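Local coordinates for molybdopterin biosynthesis protein (Mycobacterium abscessus, PDB 3TCR) that probably binds molybdopterin and takes part in the biosynthesis of the molybdenum cofactor, at residues A72-V77 with T182-A187; S89-A94 with R117-E122; N93-A98 with D104-V109; V167-S172 with D178-L183. One frame throughout, in Å; residues are numbered along the deposited sequence.

Interaction 1: residues A72-V77 with T182-A187; sequences AEAGFV and TLTPMA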
loop_
_atom_site.group_PDB
_atom_site.type_symbol
_atom_site.label_atom_id
_atom_site.label_comp_id
_atom_site.label_asym_id
_atom_site.label_seq_id
_atom_site.Cartn_x
_atom_site.Cartn_y
_atom_site.Cartn_z
ATOM N N ALA A 72 -5.154 22.023 16.855
ATOM C CA ALA A 72 -5.983 23.178 17.240
ATOM C C ALA A 72 -6.209 24.074 16.030
ATOM O O ALA A 72 -7.330 24.515 15.779
ATOM C CB ALA A 72 -5.342 23.981 18.363
ATOM N N GLU A 73 -5.158 24.336 15.272
ATOM C CA GLU A 73 -5.293 25.204 14.095
ATOM C C GLU A 73 -6.222 24.640 13.010
ATOM O O GLU A 73 -6.815 25.413 12.280
ATOM C CB GLU A 73 -3.923 25.542 13.495
ATOM C CG GLU A 73 -3.152 26.489 14.394
ATOM C CD GLU A 73 -1.721 26.752 13.939
ATOM O OE1 GLU A 73 -1.244 26.108 12.969
ATOM O OE2 GLU A 73 -1.076 27.619 14.580
ATOM N N ALA A 74 -6.345 23.312 12.923
ATOM C CA ALA A 74 -7.329 22.676 12.017
ATOM C C ALA A 74 -8.723 22.636 12.624
ATOM O O ALA A 74 -9.629 22.116 12.000
ATOM C CB ALA A 74 -6.908 21.241 11.647
ATOM N N GLY A 75 -8.899 23.131 13.844
ATOM C CA GLY A 75 -10.210 23.160 14.460
ATOM C C GLY A 75 -10.590 22.038 15.418
ATOM O O GLY A 75 -11.751 21.967 15.817
ATOM N N PHE A 76 -9.658 21.164 15.785
ATOM C CA PHE A 76 -9.937 20.095 16.778
ATOM C C PHE A 76 -9.716 20.605 18.188
ATOM O O PHE A 76 -8.819 21.392 18.416
ATOM C CB PHE A 76 -9.004 18.877 16.599
ATOM C CG PHE A 76 -9.242 18.128 15.335
ATOM C CD1 PHE A 76 -10.088 17.048 15.310
ATOM C CD2 PHE A 76 -8.666 18.546 14.163
ATOM C CE1 PHE A 76 -10.354 16.383 14.125
ATOM C CE2 PHE A 76 -8.904 17.884 12.982
ATOM C CZ PHE A 76 -9.756 16.796 12.960
ATOM N N VAL A 77 -10.519 20.134 19.130
ATOM C CA VAL A 77 -10.208 20.257 20.529
ATOM C C VAL A 77 -9.179 19.170 20.803
ATOM O O VAL A 77 -9.325 18.021 20.338
ATOM C CB VAL A 77 -11.476 20.032 21.397
ATOM C CG1 VAL A 77 -11.136 19.888 22.881
ATOM C CG2 VAL A 77 -12.443 21.206 21.180
ATOM N N THR A 182 -0.859 16.590 5.452
ATOM C CA THR A 182 -1.541 15.574 4.637
ATOM C C THR A 182 -2.787 15.036 5.357
ATOM O O THR A 182 -3.851 14.902 4.770
ATOM C CB THR A 182 -0.587 14.405 4.312
ATOM O OG1 THR A 182 0.455 14.878 3.467
ATOM C CG2 THR A 182 -1.311 13.270 3.609
ATOM N N LEU A 183 -2.646 14.788 6.648
ATOM C CA LEU A 183 -3.667 14.103 7.424
ATOM C C LEU A 183 -4.878 14.938 7.755
ATOM O O LEU A 183 -6.005 14.441 7.701
ATOM C CB LEU A 183 -3.095 13.591 8.746
ATOM C CG LEU A 183 -4.157 13.169 9.774
ATOM C CD1 LEU A 183 -4.905 11.950 9.233
ATOM C CD2 LEU A 183 -3.493 12.867 11.099
ATOM N N THR A 184 -4.670 16.167 8.209
ATOM C CA THR A 184 -5.793 16.893 8.796
ATOM C C THR A 184 -6.968 17.152 7.851
ATOM O O THR A 184 -8.103 17.044 8.276
ATOM C CB THR A 184 -5.381 18.155 9.564
ATOM O OG1 THR A 184 -4.694 19.082 8.716
ATOM C CG2 THR A 184 -4.499 17.781 10.792
ATOM N N PRO A 185 -6.722 17.455 6.561
ATOM C CA PRO A 185 -7.951 17.566 5.719
ATOM C C PRO A 185 -8.674 16.233 5.546
ATOM O O PRO A 185 -9.884 16.201 5.461
ATOM C CB PRO A 185 -7.450 18.098 4.378
ATOM C CG PRO A 185 -6.059 18.572 4.625
ATOM C CD PRO A 185 -5.508 17.803 5.819
ATOM N N MET A 186 -7.935 15.140 5.498
ATOM C CA MET A 186 -8.542 13.816 5.378
ATOM C C MET A 186 -9.367 13.488 6.624
ATOM O O MET A 186 -10.512 13.010 6.528
ATOM C CB MET A 186 -7.474 12.751 5.151
ATOM C CG MET A 186 -6.729 12.888 3.824
ATOM S SD MET A 186 -5.342 11.712 3.655
ATOM C CE MET A 186 -6.120 10.654 2.459
ATOM N N ALA A 187 -8.795 13.779 7.782
ATOM C CA ALA A 187 -9.450 13.514 9.052
ATOM C C ALA A 187 -10.724 14.337 9.196
ATOM O O ALA A 187 -11.749 13.802 9.632
ATOM C CB ALA A 187 -8.501 13.778 10.226
#

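Interaction 2: residues S89-A94 with R117-E122; sequences SEIQNA and RDVAPE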
loop_
_atom_site.group_PDB
_atom_site.type_symbol
_atom_site.label_atom_id
_atom_site.label_comp_id
_atom_site.label_asym_id
_atom_site.label_seq_id
_atom_site.Cartn_x
_atom_site.Cartn_y
_atom_site.Cartn_z
ATOM N N SER A 89 1.709 -3.143 24.738
ATOM C CA SER A 89 0.555 -3.042 25.618
ATOM C C SER A 89 0.301 -1.628 26.130
ATOM O O SER A 89 -0.831 -1.237 26.302
ATOM C CB SER A 89 0.643 -4.038 26.782
ATOM O OG SER A 89 1.602 -3.604 27.707
ATOM N N GLU A 90 1.345 -0.842 26.343
ATOM C CA GLU A 90 1.145 0.562 26.733
ATOM C C GLU A 90 0.521 1.386 25.624
ATOM O O GLU A 90 -0.378 2.182 25.862
ATOM C CB GLU A 90 2.464 1.239 27.137
ATOM C CG GLU A 90 3.067 0.761 28.442
ATOM C CD GLU A 90 4.380 1.504 28.776
ATOM O OE1 GLU A 90 5.251 0.876 29.421
ATOM O OE2 GLU A 90 4.542 2.715 28.397
ATOM N N ILE A 91 1.027 1.218 24.416
ATOM C CA ILE A 91 0.461 1.892 23.268
ATOM C C ILE A 91 -1.008 1.487 23.073
ATOM O O ILE A 91 -1.864 2.342 22.827
ATOM C CB ILE A 91 1.224 1.602 21.963
ATOM C CG1 ILE A 91 2.683 2.039 22.091
ATOM C CG2 ILE A 91 0.530 2.330 20.802
ATOM C CD1 ILE A 91 3.626 1.505 21.018
ATOM N N GLN A 92 -1.299 0.195 23.189
ATOM C CA GLN A 92 -2.669 -0.291 23.026
ATOM C C GLN A 92 -3.579 0.284 24.109
ATOM O O GLN A 92 -4.714 0.745 23.827
ATOM C CB GLN A 92 -2.694 -1.846 22.981
ATOM C CG GLN A 92 -2.133 -2.391 21.641
ATOM C CD GLN A 92 -2.415 -3.885 21.438
ATOM O OE1 GLN A 92 -2.659 -4.587 22.393
ATOM N NE2 GLN A 92 -2.398 -4.359 20.193
ATOM N N ASN A 93 -3.084 0.324 25.339
ATOM C CA ASN A 93 -3.872 0.870 26.426
ATOM C C ASN A 93 -4.234 2.333 26.151
ATOM O O ASN A 93 -5.371 2.753 26.398
ATOM C CB ASN A 93 -3.148 0.789 27.781
ATOM C CG ASN A 93 -3.175 -0.613 28.380
ATOM O OD1 ASN A 93 -4.059 -1.410 28.066
ATOM N ND2 ASN A 93 -2.215 -0.918 29.254
ATOM N N ALA A 94 -3.245 3.090 25.696
ATOM C CA ALA A 94 -3.426 4.511 25.420
ATOM C C ALA A 94 -4.483 4.693 24.313
ATOM O O ALA A 94 -5.425 5.465 24.467
ATOM C CB ALA A 94 -2.078 5.171 25.032
ATOM N N ARG A 117 12.525 -2.125 18.435
ATOM C CA ARG A 117 11.891 -1.352 19.493
ATOM C C ARG A 117 10.664 -0.542 18.969
ATOM O O ARG A 117 9.667 -0.399 19.681
ATOM C CB ARG A 117 12.972 -0.472 20.171
ATOM C CG ARG A 117 12.523 0.318 21.411
ATOM C CD ARG A 117 12.444 -0.548 22.684
ATOM N NE ARG A 117 11.723 0.119 23.777
ATOM C CZ ARG A 117 11.310 -0.455 24.911
ATOM N NH1 ARG A 117 10.654 0.261 25.824
ATOM N NH2 ARG A 117 11.545 -1.741 25.154
ATOM N N ASP A 118 10.696 -0.109 17.712
ATOM C CA ASP A 118 9.564 0.594 17.058
ATOM C C ASP A 118 8.327 -0.307 16.843
ATOM O O ASP A 118 8.255 -1.046 15.837
ATOM C CB ASP A 118 9.972 1.118 15.670
ATOM C CG ASP A 118 11.056 2.182 15.718
ATOM O OD1 ASP A 118 10.776 3.313 16.177
ATOM O OD2 ASP A 118 12.198 1.889 15.229
ATOM N N VAL A 119 7.331 -0.207 17.728
ATOM C CA VAL A 119 6.191 -1.101 17.675
ATOM C C VAL A 119 4.825 -0.415 17.584
ATOM O O VAL A 119 3.821 -1.085 17.715
ATOM C CB VAL A 119 6.206 -2.106 18.848
ATOM C CG1 VAL A 119 7.468 -2.989 18.778
ATOM C CG2 VAL A 119 6.117 -1.383 20.182
ATOM N N ALA A 120 4.778 0.878 17.287
ATOM C CA ALA A 120 3.507 1.563 17.082
ATOM C C ALA A 120 2.581 0.876 16.034
ATOM O O ALA A 120 1.413 0.656 16.286
ATOM C CB ALA A 120 3.740 3.044 16.714
ATOM N N PRO A 121 3.117 0.506 14.870
ATOM C CA PRO A 121 2.236 -0.133 13.889
ATOM C C PRO A 121 1.704 -1.501 14.335
ATOM O O PRO A 121 0.514 -1.793 14.170
ATOM C CB PRO A 121 3.113 -0.256 12.655
ATOM C CG PRO A 121 4.258 0.708 12.886
ATOM C CD PRO A 121 4.487 0.665 14.364
ATOM N N GLU A 122 2.578 -2.329 14.893
ATOM C CA GLU A 122 2.175 -3.640 15.450
ATOM C C GLU A 122 1.125 -3.466 16.536
ATOM O O GLU A 122 0.211 -4.290 16.653
ATOM C CB GLU A 122 3.372 -4.351 16.087
ATOM C CG GLU A 122 4.386 -4.927 15.110
ATOM C CD GLU A 122 5.353 -3.912 14.509
ATOM O OE1 GLU A 122 5.325 -2.711 14.827
ATOM O OE2 GLU A 122 6.154 -4.351 13.663
#

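Interaction 3: residues N93-A98 with D104-V109; sequences NAVNTA and DLVVTV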
loop_
_atom_site.group_PDB
_atom_site.type_symbol
_atom_site.label_atom_id
_atom_site.label_comp_id
_atom_site.label_asym_id
_atom_site.label_seq_id
_atom_site.Cartn_x
_atom_site.Cartn_y
_atom_site.Cartn_z
ATOM N N ASN A 93 -3.084 0.324 25.339
ATOM C CA ASN A 93 -3.872 0.870 26.426
ATOM C C ASN A 93 -4.234 2.333 26.151
ATOM O O ASN A 93 -5.371 2.753 26.398
ATOM C CB ASN A 93 -3.148 0.789 27.781
ATOM C CG ASN A 93 -3.175 -0.613 28.380
ATOM O OD1 ASN A 93 -4.059 -1.410 28.066
ATOM N ND2 ASN A 93 -2.215 -0.918 29.254
ATOM N N ALA A 94 -3.245 3.090 25.696
ATOM C CA ALA A 94 -3.426 4.511 25.420
ATOM C C ALA A 94 -4.483 4.693 24.313
ATOM O O ALA A 94 -5.425 5.465 24.467
ATOM C CB ALA A 94 -2.078 5.171 25.032
ATOM N N VAL A 95 -4.329 3.978 23.200
ATOM C CA VAL A 95 -5.304 4.113 22.109
ATOM C C VAL A 95 -6.711 3.629 22.535
ATOM O O VAL A 95 -7.718 4.301 22.280
ATOM C CB VAL A 95 -4.827 3.374 20.864
ATOM C CG1 VAL A 95 -5.929 3.338 19.797
ATOM C CG2 VAL A 95 -3.538 4.019 20.333
ATOM N N ASN A 96 -6.781 2.461 23.169
ATOM C CA ASN A 96 -8.072 1.874 23.579
ATOM C C ASN A 96 -8.765 2.813 24.564
ATOM O O ASN A 96 -9.989 2.891 24.574
ATOM C CB ASN A 96 -7.915 0.470 24.219
ATOM C CG ASN A 96 -7.672 -0.624 23.194
ATOM O OD1 ASN A 96 -8.090 -0.495 22.072
ATOM N ND2 ASN A 96 -6.959 -1.680 23.575
ATOM N N THR A 97 -7.994 3.549 25.362
ATOM C CA THR A 97 -8.597 4.494 26.284
ATOM C C THR A 97 -9.266 5.655 25.524
ATOM O O THR A 97 -10.383 6.083 25.865
ATOM C CB THR A 97 -7.591 4.959 27.357
ATOM O OG1 THR A 97 -7.219 3.817 28.135
ATOM C CG2 THR A 97 -8.243 5.981 28.349
ATOM N N ALA A 98 -8.623 6.125 24.468
ATOM C CA ALA A 98 -9.215 7.158 23.639
ATOM C C ALA A 98 -10.478 6.602 22.955
ATOM O O ALA A 98 -11.491 7.270 22.909
ATOM C CB ALA A 98 -8.237 7.638 22.604
ATOM N N ASP A 104 -12.570 11.404 18.589
ATOM C CA ASP A 104 -12.708 11.348 17.113
ATOM C C ASP A 104 -11.416 11.068 16.348
ATOM O O ASP A 104 -11.434 10.362 15.336
ATOM C CB ASP A 104 -13.312 12.642 16.593
ATOM C CG ASP A 104 -14.661 12.945 17.241
ATOM O OD1 ASP A 104 -15.628 12.180 17.020
ATOM O OD2 ASP A 104 -14.762 13.913 18.005
ATOM N N LEU A 105 -10.307 11.630 16.831
ATOM C CA LEU A 105 -8.990 11.461 16.204
ATOM C C LEU A 105 -7.890 11.209 17.211
ATOM O O LEU A 105 -7.722 11.970 18.154
ATOM C CB LEU A 105 -8.641 12.706 15.394
ATOM C CG LEU A 105 -7.282 12.750 14.734
ATOM C CD1 LEU A 105 -7.105 11.621 13.729
ATOM C CD2 LEU A 105 -7.125 14.152 14.116
ATOM N N VAL A 106 -7.149 10.135 17.013
ATOM C CA VAL A 106 -5.939 9.861 17.765
ATOM C C VAL A 106 -4.776 9.863 16.783
ATOM O O VAL A 106 -4.805 9.118 15.779
ATOM C CB VAL A 106 -6.021 8.489 18.446
ATOM C CG1 VAL A 106 -4.663 8.087 19.006
ATOM C CG2 VAL A 106 -7.120 8.457 19.508
ATOM N N VAL A 107 -3.797 10.740 17.014
ATOM C CA VAL A 107 -2.540 10.765 16.285
ATOM C C VAL A 107 -1.455 10.250 17.234
ATOM O O VAL A 107 -1.264 10.805 18.330
ATOM C CB VAL A 107 -2.198 12.199 15.887
ATOM C CG1 VAL A 107 -0.842 12.301 15.154
ATOM C CG2 VAL A 107 -3.345 12.806 15.064
ATOM N N THR A 108 -0.781 9.169 16.844
ATOM C CA THR A 108 0.362 8.644 17.582
ATOM C C THR A 108 1.588 9.172 16.828
ATOM O O THR A 108 1.545 9.272 15.589
ATOM C CB THR A 108 0.408 7.087 17.620
ATOM O OG1 THR A 108 0.749 6.553 16.327
ATOM C CG2 THR A 108 -0.908 6.489 18.064
ATOM N N VAL A 109 2.657 9.486 17.565
ATOM C CA VAL A 109 3.846 10.139 17.036
ATOM C C VAL A 109 5.037 9.368 17.565
ATOM O O VAL A 109 5.257 9.338 18.778
ATOM C CB VAL A 109 3.977 11.596 17.570
ATOM C CG1 VAL A 109 5.264 12.285 17.070
ATOM C CG2 VAL A 109 2.730 12.397 17.234
#

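Interaction 4: residues V167-S172 with D178-L183; sequences VNIAGS and DGMATL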
loop_
_atom_site.group_PDB
_atom_site.type_symbol
_atom_site.label_atom_id
_atom_site.label_comp_id
_atom_site.label_asym_id
_atom_site.label_seq_id
_atom_site.Cartn_x
_atom_site.Cartn_y
_atom_site.Cartn_z
ATOM N N VAL A 167 -4.262 7.260 13.515
ATOM C CA VAL A 167 -3.210 7.440 12.518
ATOM C C VAL A 167 -1.815 7.524 13.172
ATOM O O VAL A 167 -1.572 8.362 14.066
ATOM C CB VAL A 167 -3.467 8.725 11.685
ATOM C CG1 VAL A 167 -2.456 8.860 10.532
ATOM C CG2 VAL A 167 -4.938 8.764 11.178
ATOM N N ASN A 168 -0.915 6.640 12.749
ATOM C CA ASN A 168 0.490 6.687 13.161
ATOM C C ASN A 168 1.324 7.644 12.295
ATOM O O ASN A 168 1.332 7.519 11.044
ATOM C CB ASN A 168 1.157 5.319 12.964
ATOM C CG ASN A 168 0.495 4.176 13.717
ATOM O OD1 ASN A 168 0.527 3.029 13.212
ATOM N ND2 ASN A 168 -0.015 4.429 14.936
ATOM N N ILE A 169 2.051 8.561 12.922
ATOM C CA ILE A 169 3.106 9.281 12.190
ATOM C C ILE A 169 4.483 9.142 12.855
ATOM O O ILE A 169 4.572 8.851 14.054
ATOM C CB ILE A 169 2.724 10.745 11.905
ATOM C CG1 ILE A 169 2.776 11.613 13.117
ATOM C CG2 ILE A 169 1.272 10.864 11.400
ATOM C CD1 ILE A 169 1.943 12.886 12.850
ATOM N N ALA A 170 5.534 9.325 12.062
ATOM C CA ALA A 170 6.916 9.248 12.557
ATOM C C ALA A 170 7.177 10.360 13.523
ATOM O O ALA A 170 6.466 11.374 13.550
ATOM C CB ALA A 170 7.950 9.273 11.427
ATOM N N GLY A 171 8.206 10.150 14.341
ATOM C CA GLY A 171 8.469 10.990 15.503
ATOM C C GLY A 171 9.105 12.372 15.341
ATOM O O GLY A 171 9.016 13.200 16.278
ATOM N N SER A 172 9.767 12.651 14.227
ATOM C CA SER A 172 10.497 13.927 14.099
ATOM C C SER A 172 9.578 15.121 13.842
ATOM O O SER A 172 8.430 14.967 13.396
ATOM C CB SER A 172 11.491 13.830 12.957
ATOM O OG SER A 172 10.774 13.729 11.750
ATOM N N ASP A 178 4.918 17.531 7.950
ATOM C CA ASP A 178 4.446 17.050 6.665
ATOM C C ASP A 178 3.243 16.083 6.813
ATOM O O ASP A 178 2.269 16.212 6.099
ATOM C CB ASP A 178 5.586 16.428 5.870
ATOM C CG ASP A 178 5.190 16.162 4.429
ATOM O OD1 ASP A 178 5.178 17.139 3.667
ATOM O OD2 ASP A 178 4.882 14.993 4.083
ATOM N N GLY A 179 3.290 15.187 7.789
ATOM C CA GLY A 179 2.207 14.218 8.046
ATOM C C GLY A 179 0.897 14.865 8.420
ATOM O O GLY A 179 -0.173 14.500 7.899
ATOM N N MET A 180 0.985 15.851 9.319
ATOM C CA MET A 180 -0.190 16.609 9.722
ATOM C C MET A 180 -0.800 17.390 8.558
ATOM O O MET A 180 -2.031 17.437 8.431
ATOM C CB MET A 180 0.130 17.530 10.921
ATOM C CG MET A 180 0.371 16.784 12.227
ATOM S SD MET A 180 -1.093 15.891 12.834
ATOM C CE MET A 180 -2.152 17.294 13.224
ATOM N N ALA A 181 0.019 18.002 7.701
ATOM C CA ALA A 181 -0.530 18.750 6.546
ATOM C C ALA A 181 -1.329 17.815 5.603
ATOM O O ALA A 181 -2.369 18.196 5.065
ATOM C CB ALA A 181 0.572 19.507 5.770
ATOM N N THR A 182 -0.859 16.590 5.452
ATOM C CA THR A 182 -1.541 15.574 4.637
ATOM C C THR A 182 -2.787 15.036 5.357
ATOM O O THR A 182 -3.851 14.902 4.770
ATOM C CB THR A 182 -0.587 14.405 4.312
ATOM O OG1 THR A 182 0.455 14.878 3.467
ATOM C CG2 THR A 182 -1.311 13.270 3.609
ATOM N N LEU A 183 -2.646 14.788 6.648
ATOM C CA LEU A 183 -3.667 14.103 7.424
ATOM C C LEU A 183 -4.878 14.938 7.755
ATOM O O LEU A 183 -6.005 14.441 7.701
ATOM C CB LEU A 183 -3.095 13.591 8.746
ATOM C CG LEU A 183 -4.157 13.169 9.774
ATOM C CD1 LEU A 183 -4.905 11.950 9.233
ATOM C CD2 LEU A 183 -3.493 12.867 11.099
#

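Interaction 1: residues A72-V77 with T182-A187
A74 and F76 face T184 and A187 where the C-terminal end of helix 64-73 turns into strand 76-84 beside the long helix 173-196, within the alpha/beta fold of the molybdopterin-binding family. The turn is a Schellman motif: G75 leaves the helix with positive phi, and its N donates to A72 O at 2.8 Å.

Contact across the gap is wholly apolar, without a hydrogen bond. A74 CB meets T184 CB at 4.0 Å, and T184 CG2 lies only slightly farther off; this methyl stands beside the T184 backbone N. F76 directs its ring toward the helix, and CZ approaches A187 CB obliquely. I188 and I191 of the same helix and L105 of strand 105-109 also touch this ring, so F76 fills the seam between helix and sheet.

The hydroxyl of T184 is satisfied within its own helix: OG1, held between the residue's N and carbonyl carbon (chi1 59°), bonds to M180 O. P185 has no N-H to give, and the helix kinks there; the regular bonding is present again at A187, whose N lies 2.9 Å from L183 O.

Interaction 2: residues S89-A94 with R117-E122
I91 and A120 mark the closest backbone approach, 6.9 Å between CA atoms, where a turn of helix 88-100 passes the loop that leads into helix 120-124. V119 is the N-cap residue of that short helix, so the contact falls on its very beginning.

I91 carries the packing. With chi2 at 166° its chain is extended, and the terminal methyl CD1 reaches across to meet V119 CG2 at 3.9 Å and, equally near, the backbone CA of A120. With V119 CG1 anti to the carbonyl carbon (chi1 -62°), CG2 is left between N and that carbon, and the two side chains meet at a slant. I91 also touches V51 and V84 of the sheet.

Q92 runs alongside and points its amide at the new helix. NE2 comes within 4.4 Å of E122 O, but its hydrogen bond goes to A123 O, one residue on. E122 turns its carboxylate elsewhere, to R155 and to R130 of the third subunit. R117 forms a salt bridge with D53.

Residues 117-122 include the Arg-Asp that closes the glycine-rich sequence motif of the family, after strand 105-109. In relatives such as MogA this region lines the molybdopterin site, and here it probably does the same, with helix 88-100 packed against it.

Interaction 3: residues N93-A98 with D104-V109
V95 and V106 are the nearest backbone pair, CA to CA 7.2 Å, where helix 93-98 lies over strand 105-109 and runs almost antiparallel to it, at 165°, with the axes 9.6 Å apart.

The side chains that meet are small and aliphatic, and no hydrogen bond crosses the interface. A98 CB lies against V106 CG2 at 3.4 Å, tighter than usual for two carbons. The V106 methyl involved lies beside its backbone N, while CG1, anti to that N (chi1 169°), faces V95 instead. One turn back along the helix from A98, V95 sets CG2 over the strand, 4.4 Å from V106 CG1 and 4.3 Å from T108 CG2. T108 thus gives its methyl to the helix, while its hydroxyl bonds to N168 of the adjacent strand. V49 of the other neighbouring strand also touches both V106 and T108.

On the outer side of the helix, T97 OG1 bonds back to N93 O at 2.8 Å, tilted 29° from the carbonyl plane; T97 N reaches the same oxygen from its opposite face.

Strand 76-84, helix 88-100 and strand 105-109 form a beta-alpha-beta crossover that passes over the intervening strand 44-51, the Rossmann-like core of this fold.

Interaction 4: residues V167-S172 with D178-L183
V167 and L183 reach toward each other tip to tip, one from strand 164-169 and the other from helix 173-196. V167 CG2 touches L183 CD1 at 3.7 Å. The second methyl of the valine, CG1, sits at 4.2 Å from both CD1 and CD2, so the leucine fork spans the end of the valine. L183 CG is anti to its backbone N (chi1 166°), a setting that carries the fork out from the helix to the sheet.

Two residues farther along the strand, I169 points the same way and meets the preceding turn of the helix. Its CD1 approaches M180 CG at 4.2 Å. The methionine chain is folded, with chi2 -64° and chi3 -67°, which makes the middle of the chain, rather than the terminal methyl, the part that meets the isoleucine. Beside it I169 CG2 faces G179, which brings no side chain of its own, and the backbones come nearest here, 6.5 Å between the CA atoms of I169 and G179.

The link from strand to helix is short: S172 is the N-cap, and its OG takes the N-H of A175. I135 of helix 133-145 touches both V167 and L183, V107 of the adjacent strand 105-109 touches I169 and L183, and L70 and L71 of helix 64-73 lie against M180, so the contact is enclosed by two further helices and the sheet.

Overall arrangement
Interactions 1 and 4 use consecutive turns of helix 173-196, sharing T182 and L183, with centres 11 Å apart. Interactions 2 and 3 likewise share N93 and A94 of helix 88-100. Strand 105-109 separates the pairs: V106 and T108 serve interaction 3, while L105 and V107 face the other helix, L105 CD2 lying 3.9 Å from F76 CZ of interaction 1. Neighbouring strands join interactions 3 and 4 through T108 OG1 and N168 ND2, 2.7 Å apart. N168 OD1 also lies 3.7 Å from P121 CA of interaction 2, near the probable molybdopterin site. Interaction 1 is remote from there, its centre 23 Å from that of interaction 2.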